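Local coordinates for protein ATPase BagA (Mycobacterium tuberculosis H37Rv, PDB 6BS3) that hydrolyses ATP as one subunit of the heterodimeric BagAB complex, whose ATPase activity is needed for resistance to nitric oxide and to elevated glycerol, at residues G62-L66 with F67-P71; L91-I95 with E96-L100; Y107-G110 with I111-R114; G167-A170 with R171-V175; D320-L324 with G325-E329. All blocks are in the same frame, centred on the assembly; numbering follows the deposited sequence.

Interaction 1 of 5, residues G62-L66 with F67-P71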
loop_
_atom_site.group_PDB
_atom_site.type_symbol
_atom_site.label_atom_id
_atom_site.label_comp_id
_atom_site.label_asym_id
_atom_site.label_seq_id
_atom_site.Cartn_x
_atom_site.Cartn_y
_atom_site.Cartn_z
ATOM N N GLY A 62 6.407 -12.501 1.683
ATOM C CA GLY A 62 7.128 -11.303 2.108
ATOM C C GLY A 62 8.385 -11.574 2.907
ATOM O O GLY A 62 9.332 -10.784 2.845
ATOM N N ILE A 63 8.411 -12.681 3.684
ATOM C CA ILE A 63 9.600 -13.068 4.469
ATOM C C ILE A 63 10.741 -13.474 3.520
ATOM O O ILE A 63 11.859 -12.970 3.672
ATOM C CB ILE A 63 9.320 -14.162 5.552
ATOM C CG1 ILE A 63 8.303 -13.662 6.615
ATOM C CG2 ILE A 63 10.637 -14.593 6.214
ATOM C CD1 ILE A 63 7.638 -14.781 7.485
ATOM N N ALA A 64 10.447 -14.385 2.541
ATOM C CA ALA A 64 11.407 -14.853 1.536
ATOM C C ALA A 64 11.972 -13.674 0.732
ATOM O O ALA A 64 13.182 -13.601 0.527
ATOM C CB ALA A 64 10.747 -15.859 0.604
ATOM N N GLN A 65 11.097 -12.726 0.339
ATOM C CA GLN A 65 11.434 -11.506 -0.392
ATOM C C GLN A 65 12.367 -10.609 0.437
ATOM O O GLN A 65 13.347 -10.085 -0.095
ATOM C CB GLN A 65 10.147 -10.757 -0.766
ATOM C CG GLN A 65 10.341 -9.676 -1.824
ATOM C CD GLN A 65 9.135 -8.784 -1.987
ATOM O OE1 GLN A 65 8.538 -8.302 -1.013
ATOM N NE2 GLN A 65 8.761 -8.528 -3.232
ATOM N N LEU A 66 12.073 -10.453 1.738
ATOM C CA LEU A 66 12.873 -9.663 2.667
ATOM C C LEU A 66 14.278 -10.266 2.855
ATOM O O LEU A 66 15.258 -9.530 2.862
ATOM C CB LEU A 66 12.124 -9.607 4.004
ATOM C CG LEU A 66 12.608 -8.666 5.088
ATOM C CD1 LEU A 66 12.665 -7.240 4.585
ATOM C CD2 LEU A 66 11.679 -8.727 6.268
ATOM N N PHE A 67 14.372 -11.603 3.000
ATOM C CA PHE A 67 15.648 -12.301 3.198
ATOM C C PHE A 67 16.333 -12.680 1.877
ATOM O O PHE A 67 17.408 -13.295 1.887
ATOM C CB PHE A 67 15.470 -13.510 4.142
ATOM C CG PHE A 67 15.310 -13.073 5.579
ATOM C CD1 PHE A 67 14.055 -12.761 6.092
ATOM C CD2 PHE A 67 16.420 -12.898 6.396
ATOM C CE1 PHE A 67 13.914 -12.308 7.402
ATOM C CE2 PHE A 67 16.278 -12.462 7.710
ATOM C CZ PHE A 67 15.025 -12.172 8.206
ATOM N N ASP A 68 15.739 -12.245 0.748
ATOM C CA ASP A 68 16.222 -12.478 -0.618
ATOM C C ASP A 68 16.494 -14.003 -0.902
ATOM O O ASP A 68 17.559 -14.399 -1.400
ATOM C CB ASP A 68 17.431 -11.557 -0.941
ATOM C CG ASP A 68 17.757 -11.483 -2.422
ATOM O OD1 ASP A 68 16.836 -11.699 -3.246
ATOM O OD2 ASP A 68 18.941 -11.223 -2.761
ATOM N N VAL A 69 15.518 -14.847 -0.533
ATOM C CA VAL A 69 15.602 -16.299 -0.715
ATOM C C VAL A 69 14.400 -16.793 -1.525
ATOM O O VAL A 69 13.376 -16.104 -1.543
ATOM C CB VAL A 69 15.739 -17.110 0.621
ATOM C CG1 VAL A 69 17.125 -16.960 1.244
ATOM C CG2 VAL A 69 14.612 -16.801 1.619
ATOM N N PRO A 70 14.479 -18.001 -2.146
ATOM C CA PRO A 70 13.307 -18.552 -2.857
ATOM C C PRO A 70 12.075 -18.726 -1.946
ATOM O O PRO A 70 12.219 -18.724 -0.712
ATOM C CB PRO A 70 13.812 -19.929 -3.336
ATOM C CG PRO A 70 15.262 -19.834 -3.338
ATOM C CD PRO A 70 15.629 -18.925 -2.227
ATOM N N PRO A 71 10.857 -18.918 -2.529
ATOM C CA PRO A 71 9.643 -19.115 -1.696
ATOM C C PRO A 71 9.774 -20.187 -0.599
ATOM O O PRO A 71 10.196 -21.314 -0.858
ATOM C CB PRO A 71 8.579 -19.524 -2.723
ATOM C CG PRO A 71 9.018 -18.885 -3.995
ATOM C CD PRO A 71 10.524 -18.929 -3.975
#

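Interaction 2 of 5, residues L91-I95 with E96-L100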
loop_
_atom_site.group_PDB
_atom_site.type_symbol
_atom_site.label_atom_id
_atom_site.label_comp_id
_atom_site.label_asym_id
_atom_site.label_seq_id
_atom_site.Cartn_x
_atom_site.Cartn_y
_atom_site.Cartn_z
ATOM N N LEU A 91 7.709 -18.725 9.440
ATOM C CA LEU A 91 6.552 -19.513 9.022
ATOM C C LEU A 91 5.680 -18.751 8.008
ATOM O O LEU A 91 4.927 -17.860 8.386
ATOM C CB LEU A 91 5.710 -20.114 10.174
ATOM C CG LEU A 91 4.496 -20.982 9.697
ATOM C CD1 LEU A 91 4.936 -22.309 8.997
ATOM C CD2 LEU A 91 3.532 -21.251 10.836
ATOM N N ALA A 92 5.803 -19.093 6.720
ATOM C CA ALA A 92 4.950 -18.505 5.677
ATOM C C ALA A 92 3.728 -19.434 5.645
ATOM O O ALA A 92 3.844 -20.577 5.181
ATOM C CB ALA A 92 5.671 -18.509 4.327
ATOM N N ILE A 93 2.612 -19.022 6.286
ATOM C CA ILE A 93 1.422 -19.890 6.341
ATOM C C ILE A 93 0.845 -20.087 4.922
ATOM O O ILE A 93 0.629 -19.118 4.192
ATOM C CB ILE A 93 0.330 -19.416 7.358
ATOM C CG1 ILE A 93 0.866 -19.366 8.814
ATOM C CG2 ILE A 93 -0.932 -20.309 7.260
ATOM C CD1 ILE A 93 -0.113 -18.614 9.845
ATOM N N ASP A 94 0.658 -21.347 4.534
ATOM C CA ASP A 94 0.072 -21.747 3.261
ATOM C C ASP A 94 -1.385 -22.078 3.622
ATOM O O ASP A 94 -1.631 -23.078 4.306
ATOM C CB ASP A 94 0.840 -22.971 2.727
ATOM C CG ASP A 94 0.373 -23.597 1.423
ATOM O OD1 ASP A 94 -0.841 -23.533 1.127
ATOM O OD2 ASP A 94 1.214 -24.187 0.718
ATOM N N ILE A 95 -2.334 -21.194 3.238
ATOM C CA ILE A 95 -3.763 -21.321 3.582
ATOM C C ILE A 95 -4.378 -22.624 3.043
ATOM O O ILE A 95 -5.204 -23.236 3.722
ATOM C CB ILE A 95 -4.604 -20.053 3.198
ATOM C CG1 ILE A 95 -5.958 -20.013 3.944
ATOM C CG2 ILE A 95 -4.810 -19.899 1.679
ATOM C CD1 ILE A 95 -5.879 -19.749 5.390
ATOM N N GLU A 96 -3.940 -23.057 1.850
ATOM C CA GLU A 96 -4.401 -24.285 1.207
ATOM C C GLU A 96 -3.994 -25.508 2.031
ATOM O O GLU A 96 -4.861 -26.305 2.385
ATOM C CB GLU A 96 -3.915 -24.335 -0.239
ATOM C CG GLU A 96 -4.145 -25.661 -0.937
ATOM C CD GLU A 96 -4.322 -25.572 -2.441
ATOM O OE1 GLU A 96 -4.607 -26.629 -3.045
ATOM O OE2 GLU A 96 -4.176 -24.466 -3.018
ATOM N N ALA A 97 -2.710 -25.582 2.439
ATOM C CA ALA A 97 -2.190 -26.658 3.297
ATOM C C ALA A 97 -2.794 -26.589 4.711
ATOM O O ALA A 97 -3.061 -27.641 5.293
ATOM C CB ALA A 97 -0.666 -26.612 3.354
ATOM N N ALA A 98 -3.061 -25.359 5.237
ATOM C CA ALA A 98 -3.704 -25.160 6.558
ATOM C C ALA A 98 -5.158 -25.660 6.536
ATOM O O ALA A 98 -5.615 -26.241 7.517
ATOM C CB ALA A 98 -3.636 -23.694 6.993
ATOM N N PHE A 99 -5.864 -25.478 5.408
ATOM C CA PHE A 99 -7.240 -25.966 5.242
ATOM C C PHE A 99 -7.301 -27.516 5.233
ATOM O O PHE A 99 -8.182 -28.081 5.883
ATOM C CB PHE A 99 -7.923 -25.338 4.005
ATOM C CG PHE A 99 -9.375 -25.725 3.809
ATOM C CD1 PHE A 99 -10.281 -25.655 4.861
ATOM C CD2 PHE A 99 -9.836 -26.160 2.573
ATOM C CE1 PHE A 99 -11.615 -26.037 4.683
ATOM C CE2 PHE A 99 -11.176 -26.514 2.390
ATOM C CZ PHE A 99 -12.059 -26.443 3.443
ATOM N N LEU A 100 -6.332 -28.185 4.555
ATOM C CA LEU A 100 -6.215 -29.655 4.512
ATOM C C LEU A 100 -5.877 -30.224 5.894
ATOM O O LEU A 100 -6.418 -31.257 6.279
ATOM C CB LEU A 100 -5.157 -30.124 3.488
ATOM C CG LEU A 100 -5.298 -29.694 2.026
ATOM C CD1 LEU A 100 -4.220 -30.326 1.188
ATOM C CD2 LEU A 100 -6.616 -30.090 1.460
#

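Interaction 3 of 5, residues Y107-G110 with I111-R114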
loop_
_atom_site.group_PDB
_atom_site.type_symbol
_atom_site.label_atom_id
_atom_site.label_comp_id
_atom_site.label_asym_id
_atom_site.label_seq_id
_atom_site.Cartn_x
_atom_site.Cartn_y
_atom_site.Cartn_z
ATOM N N TYR A 107 -12.103 -33.061 11.182
ATOM C CA TYR A 107 -13.229 -33.750 10.543
ATOM C C TYR A 107 -12.841 -35.090 9.901
ATOM O O TYR A 107 -13.717 -35.783 9.370
ATOM C CB TYR A 107 -13.859 -32.835 9.476
ATOM C CG TYR A 107 -14.500 -31.575 10.011
ATOM C CD1 TYR A 107 -15.825 -31.569 10.433
ATOM C CD2 TYR A 107 -13.789 -30.380 10.072
ATOM C CE1 TYR A 107 -16.431 -30.405 10.900
ATOM C CE2 TYR A 107 -14.377 -29.214 10.557
ATOM C CZ TYR A 107 -15.703 -29.228 10.956
ATOM O OH TYR A 107 -16.295 -28.083 11.428
ATOM N N ASN A 108 -11.535 -35.446 9.941
ATOM C CA ASN A 108 -10.965 -36.661 9.336
ATOM C C ASN A 108 -11.324 -36.773 7.817
ATOM O O ASN A 108 -11.620 -37.866 7.307
ATOM C CB ASN A 108 -11.324 -37.933 10.151
ATOM C CG ASN A 108 -10.421 -39.121 9.885
ATOM O OD1 ASN A 108 -9.191 -39.008 9.802
ATOM N ND2 ASN A 108 -11.020 -40.294 9.747
ATOM N N LEU A 109 -11.297 -35.604 7.112
ATOM C CA LEU A 109 -11.609 -35.457 5.688
ATOM C C LEU A 109 -10.337 -35.185 4.867
ATOM O O LEU A 109 -10.359 -34.420 3.894
ATOM C CB LEU A 109 -12.663 -34.342 5.465
ATOM C CG LEU A 109 -14.123 -34.666 5.793
ATOM C CD1 LEU A 109 -14.926 -33.392 5.997
ATOM C CD2 LEU A 109 -14.768 -35.499 4.697
ATOM N N GLY A 110 -9.243 -35.830 5.274
ATOM C CA GLY A 110 -7.945 -35.747 4.614
ATOM C C GLY A 110 -7.992 -36.262 3.190
ATOM O O GLY A 110 -7.296 -35.733 2.320
ATOM N N ILE A 111 -8.843 -37.283 2.946
ATOM C CA ILE A 111 -9.072 -37.903 1.635
ATOM C C ILE A 111 -9.806 -36.939 0.692
ATOM O O ILE A 111 -9.386 -36.768 -0.459
ATOM C CB ILE A 111 -9.772 -39.300 1.760
ATOM C CG1 ILE A 111 -9.793 -40.063 0.422
ATOM C CG2 ILE A 111 -11.175 -39.215 2.383
ATOM C CD1 ILE A 111 -8.420 -40.678 0.023
ATOM N N ALA A 112 -10.908 -36.327 1.192
ATOM C CA ALA A 112 -11.732 -35.348 0.492
ATOM C C ALA A 112 -10.853 -34.141 0.175
ATOM O O ALA A 112 -10.841 -33.702 -0.969
ATOM C CB ALA A 112 -12.917 -34.938 1.358
ATOM N N GLY A 113 -10.064 -33.698 1.162
ATOM C CA GLY A 113 -9.120 -32.595 1.037
ATOM C C GLY A 113 -8.121 -32.767 -0.091
ATOM O O GLY A 113 -8.015 -31.895 -0.953
ATOM N N ARG A 114 -7.397 -33.906 -0.107
ATOM C CA ARG A 114 -6.417 -34.261 -1.146
ATOM C C ARG A 114 -7.023 -34.304 -2.552
ATOM O O ARG A 114 -6.326 -33.978 -3.519
ATOM C CB ARG A 114 -5.711 -35.588 -0.821
ATOM C CG ARG A 114 -4.439 -35.395 -0.018
ATOM C CD ARG A 114 -3.836 -36.723 0.383
ATOM N NE ARG A 114 -4.049 -36.997 1.804
ATOM C CZ ARG A 114 -4.915 -37.888 2.278
ATOM N NH1 ARG A 114 -5.650 -38.618 1.445
ATOM N NH2 ARG A 114 -5.050 -38.059 3.587
#

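Interaction 4 of 5, residues G167-A170 with R171-V175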
loop_
_atom_site.group_PDB
_atom_site.type_symbol
_atom_site.label_atom_id
_atom_site.label_comp_id
_atom_site.label_asym_id
_atom_site.label_seq_id
_atom_site.Cartn_x
_atom_site.Cartn_y
_atom_site.Cartn_z
ATOM N N GLY A 167 -6.446 -1.398 7.612
ATOM C CA GLY A 167 -7.814 -1.459 7.106
ATOM C C GLY A 167 -8.485 -2.809 7.258
ATOM O O GLY A 167 -9.703 -2.909 7.115
ATOM N N ARG A 168 -7.702 -3.866 7.565
ATOM C CA ARG A 168 -8.184 -5.249 7.685
ATOM C C ARG A 168 -7.917 -5.898 9.040
ATOM O O ARG A 168 -8.447 -6.981 9.299
ATOM C CB ARG A 168 -7.526 -6.115 6.587
ATOM C CG ARG A 168 -7.871 -5.691 5.169
ATOM C CD ARG A 168 -7.268 -6.611 4.132
ATOM N NE ARG A 168 -7.912 -6.413 2.833
ATOM C CZ ARG A 168 -7.919 -7.305 1.846
ATOM N NH1 ARG A 168 -7.315 -8.480 1.997
ATOM N NH2 ARG A 168 -8.539 -7.034 0.704
ATOM N N ILE A 169 -7.070 -5.279 9.883
ATOM C CA ILE A 169 -6.627 -5.864 11.159
ATOM C C ILE A 169 -7.774 -6.158 12.137
ATOM O O ILE A 169 -7.773 -7.241 12.732
ATOM C CB ILE A 169 -5.467 -5.060 11.841
ATOM C CG1 ILE A 169 -4.799 -5.860 12.991
ATOM C CG2 ILE A 169 -5.880 -3.642 12.306
ATOM C CD1 ILE A 169 -4.052 -7.158 12.581
ATOM N N ALA A 170 -8.728 -5.227 12.307
ATOM C CA ALA A 170 -9.826 -5.407 13.265
ATOM C C ALA A 170 -10.708 -6.586 12.891
ATOM O O ALA A 170 -10.970 -7.416 13.756
ATOM C CB ALA A 170 -10.639 -4.121 13.428
ATOM N N ARG A 171 -11.082 -6.714 11.601
ATOM C CA ARG A 171 -11.856 -7.840 11.068
ATOM C C ARG A 171 -11.072 -9.165 11.175
ATOM O O ARG A 171 -11.651 -10.188 11.560
ATOM C CB ARG A 171 -12.286 -7.551 9.614
ATOM C CG ARG A 171 -12.949 -8.736 8.856
ATOM C CD ARG A 171 -14.310 -9.153 9.413
ATOM N NE ARG A 171 -15.254 -8.031 9.483
ATOM C CZ ARG A 171 -16.153 -7.737 8.548
ATOM N NH1 ARG A 171 -16.262 -8.490 7.459
ATOM N NH2 ARG A 171 -16.955 -6.689 8.696
ATOM N N PHE A 172 -9.757 -9.140 10.875
ATOM C CA PHE A 172 -8.892 -10.320 10.979
ATOM C C PHE A 172 -8.895 -10.929 12.396
ATOM O O PHE A 172 -8.823 -12.156 12.541
ATOM C CB PHE A 172 -7.456 -9.981 10.543
ATOM C CG PHE A 172 -6.444 -11.092 10.735
ATOM C CD1 PHE A 172 -6.479 -12.235 9.939
ATOM C CD2 PHE A 172 -5.441 -10.986 11.695
ATOM C CE1 PHE A 172 -5.539 -13.259 10.112
ATOM C CE2 PHE A 172 -4.493 -12.011 11.863
ATOM C CZ PHE A 172 -4.549 -13.138 11.069
ATOM N N LEU A 173 -8.974 -10.065 13.432
ATOM C CA LEU A 173 -8.964 -10.496 14.830
ATOM C C LEU A 173 -10.368 -10.636 15.417
ATOM O O LEU A 173 -10.509 -10.907 16.609
ATOM C CB LEU A 173 -8.064 -9.571 15.682
ATOM C CG LEU A 173 -6.603 -9.466 15.205
ATOM C CD1 LEU A 173 -5.908 -8.287 15.828
ATOM C CD2 LEU A 173 -5.846 -10.776 15.407
ATOM N N ASP A 174 -11.401 -10.495 14.576
ATOM C CA ASP A 174 -12.787 -10.637 15.004
ATOM C C ASP A 174 -13.216 -12.105 14.860
ATOM O O ASP A 174 -13.838 -12.500 13.868
ATOM C CB ASP A 174 -13.688 -9.658 14.237
ATOM C CG ASP A 174 -15.050 -9.399 14.846
ATOM O OD1 ASP A 174 -15.466 -10.175 15.744
ATOM O OD2 ASP A 174 -15.710 -8.431 14.419
ATOM N N VAL A 175 -12.836 -12.915 15.854
ATOM C CA VAL A 175 -13.085 -14.363 15.919
ATOM C C VAL A 175 -14.595 -14.699 15.922
ATOM O O VAL A 175 -15.003 -15.657 15.272
ATOM C CB VAL A 175 -12.310 -15.009 17.106
ATOM C CG1 VAL A 175 -12.425 -16.538 17.105
ATOM C CG2 VAL A 175 -10.842 -14.598 17.079
HETATM O O HOH W 1 -10.959 -4.278 9.601
#

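Interaction 5 of 5, residues D320-L324 with G325-E329. With ADP (adenosine-5'-diphosphate), chain C.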
loop_
_atom_site.group_PDB
_atom_site.type_symbol
_atom_site.label_atom_id
_atom_site.label_comp_id
_atom_site.label_asym_id
_atom_site.label_seq_id
_atom_site.Cartn_x
_atom_site.Cartn_y
_atom_site.Cartn_z
ATOM N N ASP A 320 20.071 3.581 1.763
ATOM C CA ASP A 320 19.919 2.750 0.537
ATOM C C ASP A 320 18.815 1.708 0.773
ATOM O O ASP A 320 18.004 1.908 1.698
ATOM C CB ASP A 320 21.245 2.097 0.138
ATOM C CG ASP A 320 22.316 3.100 -0.257
ATOM O OD1 ASP A 320 23.218 3.349 0.567
ATOM O OD2 ASP A 320 22.239 3.624 -1.387
ATOM N N GLY A 321 18.794 0.642 -0.039
ATOM C CA GLY A 321 17.794 -0.443 0.063
ATOM C C GLY A 321 17.938 -1.240 1.352
ATOM O O GLY A 321 19.069 -1.318 1.871
ATOM N N VAL A 322 16.833 -1.811 1.851
ATOM C CA VAL A 322 16.849 -2.553 3.102
ATOM C C VAL A 322 17.468 -3.914 2.752
ATOM O O VAL A 322 16.920 -4.648 1.932
ATOM C CB VAL A 322 15.445 -2.671 3.778
ATOM C CG1 VAL A 322 15.425 -3.745 4.871
ATOM C CG2 VAL A 322 14.991 -1.331 4.347
ATOM N N ASP A 323 18.637 -4.209 3.310
ATOM C CA ASP A 323 19.288 -5.503 3.107
ATOM C C ASP A 323 19.335 -6.216 4.473
ATOM O O ASP A 323 18.734 -5.707 5.425
ATOM C CB ASP A 323 20.669 -5.371 2.410
ATOM C CG ASP A 323 21.714 -4.458 3.043
ATOM O OD1 ASP A 323 21.648 -4.228 4.274
ATOM O OD2 ASP A 323 22.622 -3.997 2.312
ATOM N N LEU A 324 20.007 -7.380 4.573
ATOM C CA LEU A 324 20.118 -8.127 5.833
ATOM C C LEU A 324 20.754 -7.270 6.956
ATOM O O LEU A 324 20.223 -7.231 8.068
ATOM C CB LEU A 324 20.891 -9.446 5.622
ATOM C CG LEU A 324 20.951 -10.400 6.811
ATOM C CD1 LEU A 324 19.543 -10.763 7.299
ATOM C CD2 LEU A 324 21.753 -11.650 6.461
ATOM N N GLY A 325 21.831 -6.560 6.627
ATOM C CA GLY A 325 22.530 -5.646 7.526
ATOM C C GLY A 325 21.649 -4.530 8.054
ATOM O O GLY A 325 21.807 -4.132 9.210
ATOM N N SER A 326 20.694 -4.039 7.225
ATOM C CA SER A 326 19.706 -2.994 7.567
ATOM C C SER A 326 18.749 -3.510 8.606
ATOM O O SER A 326 18.352 -2.747 9.474
ATOM C CB SER A 326 18.901 -2.562 6.341
ATOM O OG SER A 326 19.757 -2.080 5.324
ATOM N N LEU A 327 18.367 -4.807 8.527
ATOM C CA LEU A 327 17.474 -5.419 9.529
ATOM C C LEU A 327 18.130 -5.439 10.905
ATOM O O LEU A 327 17.451 -5.194 11.907
ATOM C CB LEU A 327 17.016 -6.836 9.143
ATOM C CG LEU A 327 16.055 -6.957 7.982
ATOM C CD1 LEU A 327 15.821 -8.439 7.644
ATOM C CD2 LEU A 327 14.741 -6.218 8.266
ATOM N N TYR A 328 19.456 -5.693 10.938
ATOM C CA TYR A 328 20.227 -5.686 12.177
ATOM C C TYR A 328 20.365 -4.272 12.733
ATOM O O TYR A 328 20.230 -4.119 13.938
ATOM C CB TYR A 328 21.569 -6.422 12.029
ATOM C CG TYR A 328 21.385 -7.925 11.985
ATOM C CD1 TYR A 328 21.363 -8.681 13.155
ATOM C CD2 TYR A 328 21.150 -8.582 10.781
ATOM C CE1 TYR A 328 21.183 -10.063 13.121
ATOM C CE2 TYR A 328 20.936 -9.960 10.735
ATOM C CZ TYR A 328 20.979 -10.701 11.905
ATOM O OH TYR A 328 20.780 -12.061 11.844
ATOM N N GLU A 329 20.503 -3.233 11.869
ATOM C CA GLU A 329 20.554 -1.818 12.309
ATOM C C GLU A 329 19.214 -1.393 12.910
ATOM O O GLU A 329 19.195 -0.684 13.911
ATOM C CB GLU A 329 20.900 -0.853 11.155
ATOM C CG GLU A 329 22.272 -1.069 10.546
ATOM C CD GLU A 329 22.545 -0.342 9.239
ATOM O OE1 GLU A 329 21.701 0.475 8.801
ATOM O OE2 GLU A 329 23.624 -0.590 8.653
HETATM P PB ADP C . 4.738 -3.146 4.423
HETATM O O1B ADP C . 4.948 -4.640 4.756
HETATM O O2B ADP C . 4.064 -3.022 3.037
HETATM O O3B ADP C . 3.995 -2.378 5.481
HETATM P PA ADP C . 7.652 -3.024 3.859
HETATM O O1A ADP C . 7.582 -3.983 2.657
HETATM O O2A ADP C . 8.307 -3.655 5.027
HETATM O O3A ADP C . 6.187 -2.519 4.227
HETATM O "O5'" ADP C . 8.253 -1.613 3.453
HETATM C "C5'" ADP C . 7.884 -0.811 2.308
HETATM C "C4'" ADP C . 9.157 -0.374 1.620
HETATM O "O4'" ADP C . 9.891 0.509 2.492
HETATM C "C3'" ADP C . 10.135 -1.487 1.234
HETATM O "O3'" ADP C . 10.748 -1.176 -0.008
HETATM C "C2'" ADP C . 11.139 -1.483 2.394
HETATM O "O2'" ADP C . 12.414 -2.021 2.060
HETATM C "C1'" ADP C . 11.194 0.005 2.731
HETATM N N9 ADP C . 11.563 0.321 4.111
HETATM C C8 ADP C . 10.948 -0.114 5.259
HETATM N N7 ADP C . 11.450 0.394 6.359
HETATM C C5 ADP C . 12.471 1.217 5.906
HETATM C C6 ADP C . 13.376 2.072 6.577
HETATM N N6 ADP C . 13.429 2.208 7.903
HETATM N N1 ADP C . 14.237 2.795 5.822
HETATM C C2 ADP C . 14.201 2.658 4.491
HETATM N N3 ADP C . 13.412 1.871 3.753
HETATM C C4 ADP C . 12.553 1.180 4.523
#

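Interaction 1 of 5, residues G62-L66 with F67-P71
Phe-67 N and Val-69 N make backbone hydrogen bonds to the last turn of helix 62-66. Phe-67 N donates to Ile-63 O at 2.9 Å, and Val-69 N reaches Ala-64 O over the same distance in a nearly straight bond (N-H...O 173°). Between them Asp-68 N makes a weak bond to Gln-65 O. Two apolar contacts accompany these bonds. Ile-63 and Phe-67 run side by side, the isoleucine's CG2 branch 3.9 Å from ring atom CD1 of Phe-67; with CG beside its own backbone N (chi1 -75°), the Phe-67 ring presents its edge to Ile-63 O. Val-69 CG2 packs against Ala-64 CB at 4.1 Å. Further out, Phe-67 rests on Ile-79 of strand 77-82 and on Leu-324 and Leu-327 of helix 324-336, while Leu-66 meets Thr-36, an ATP-binding residue. The positive phi of Asp-68 (52°) with two bonds running back into the final turn is a Schellman motif, here ending a short helix beside the nucleotide site.

Interaction 2 of 5, residues L91-I95 with E96-L100
Asp-94 O accepts from Ala-98 N at 2.8 Å, and this is the shortest of the bonds that start helix 95-107. The side chain of the same aspartate supplies a second bond: OD1 takes the N-H of Ala-97 at 3.1 Å, almost straight at 168°, although the donor sits well above the carboxylate plane. With CG anti to the backbone N (chi1 178°), the carboxylate folds forward over the first turn, where its CG also lies 3.7 Å from Ala-97 CB. Ile-95 O then receives Phe-99 N at 2.9 Å. The negative group at the amino end of the helix would be expected to interact well with the helix dipole. Apolar contact is slight, Ile-93 CG2 approaching Ala-98 CB at 4.3 Å. Beyond the turn, Ile-95 and Phe-99 pack on helix 130-146, and Tyr-74 touches Asp-94, Ala-97 and Ala-98. The arrangement is a classical aspartate N-cap, by which strand 86-92 of the P-loop ATPase sheet passes into a helix.

Interaction 3 of 5, residues Y107-G110 with I111-R114
Leu-109 O and Gly-110 O accept the first two hydrogen bonds of helix 110-117, from Gly-113 N at 2.8 Å and from Arg-114 N at 3.0 Å. Just before them the chain leaves helix 95-107 through Asn-108, whose positive phi (54°) turns the backbone so that Leu-109 takes the N-cap position of the next helix. Over Gly-110 O the Arg-114 side chain folds back. Its chain bends at chi3 (-106°), bringing the guanidinium round so that Gly-110 O lies over the centre of one face, 3.2 Å from CZ of Arg-114. This is a contact with the flat face and not a hydrogen bond, since NH1 and NH2 do not point their hydrogens at the oxygen. Ile-111 CD1 lies at the edge of the guanidinium. On the apolar side, Leu-109 CD2 meets Ala-112 CB at 3.9 Å, and both residues also pack against the partner protein chain. The whole is a short helix-to-helix junction, with one helix ended by a positive-phi residue and the next begun at Leu-109.

Interaction 4 of 5, residues G167-A170 with R171-V175
Ile-169 makes the side-chain contacts of this short helical turn, residues 169-172, which follows strand 158-162 in the P-loop ATPase fold. Its CG1 anti to the backbone N (chi1 -167°) brings the branch alongside Leu-173, with Ile-169 CG1 3.9 Å from Leu-173 CD1. Ile-169 CD1 also meets the Phe-172 ring obliquely, 4.2 Å from its CD2. The backbone holds this grouping: Phe-172 N donates to Arg-168 O at 3.0 Å, and Leu-173 N to Ile-169 O at 3.1 Å. Leu-173 N makes a further, weak bond to Ala-170 O, three residues back, where the helix ends. In the next shell, Phe-172 lies against Asp-134, Leu-137, Thr-138 and Ile-141 of helix 130-146, and Leu-173 touches Leu-25 of the central strand 23-28 and Leu-199 of helix 188-200. Ile-169 itself meets Thr-27 and lies about 8 Å, side chain to side chain, from the ATP-binding Lys-34. After Leu-173 the chain makes an inverse gamma turn centred on Asp-174, whose carboxylate gives the following helix a weak cap. At the opposite end, a water bridges the first turn, donating to Gly-167 O at 3.1 Å and accepting from Arg-171 N at 3.2 Å.

Interaction 5 of 5, residues D320-L324 with G325-E329
A chi1 of 55° sets the Asp-323 carboxylate between its own backbone N and carbonyl carbon, while Ser-326 carries OG beside its backbone N (chi1 -58°); the two polar ends thereby meet at the start of helix 324-336. Asp-323 is the N-cap, its OD1 accepting twice from Ser-326, from OG at 3.0 Å and from N at 3.1 Å. The amide arrives nearly in line with the C-O bond, whereas the hydroxyl comes from well above the carboxylate plane. The main chain adds Leu-327 N to Asp-323 O at 3.3 Å, together with weak bonds from Ser-326 N to Asp-323 O and from Tyr-328 N to Leu-324 O. One turn on, Leu-324 and Tyr-328 lie side by side: Leu-324 CD1 is 3.8 Å from Tyr-328 CE2, and Leu-324 CG sits at the ring's edge. The phenol OH is bonded to Thr-81 O on strand 77-82. Val-322, just before the cap, uses its two branches differently. CG1 packs on Ser-326 CB at 4.0 Å, while CG2 touches the bound nucleotide, 3.5 Å from ADP C4 at the junction of the purine rings, with the ribose O2' equally close. Val-322 thus gives ADP an apolar contact; among the groups hydrogen-bonded to the nucleotide are Pro-316 O and Val-318 N nearby. The doubly gripped carboxylate oxygen probably steadies the helix start, and with it the loop lining the adenosine pocket.

Interactions 1 and 5 touch through their apolar side chains, and both lie near the nucleotide, though many of their residues are exposed. Interaction 4 is the more buried, against the central strand 23-28 and on the opposite side of the chain's centre from interaction 5. Interactions 2 and 3 follow one another outward, Leu-100 meeting Gly-113, and lie away from the annotated sites. Every interaction but 4 has at least one residue at the partner chain, and interaction 3 has three. Their chemistry differs at the helix ends: aspartate carboxylates cap interactions 2 and 5, positive-phi residues end helices in interactions 1 and 3, and interaction 4 combines apolar packing and a bridging water with only a weak aspartate cap.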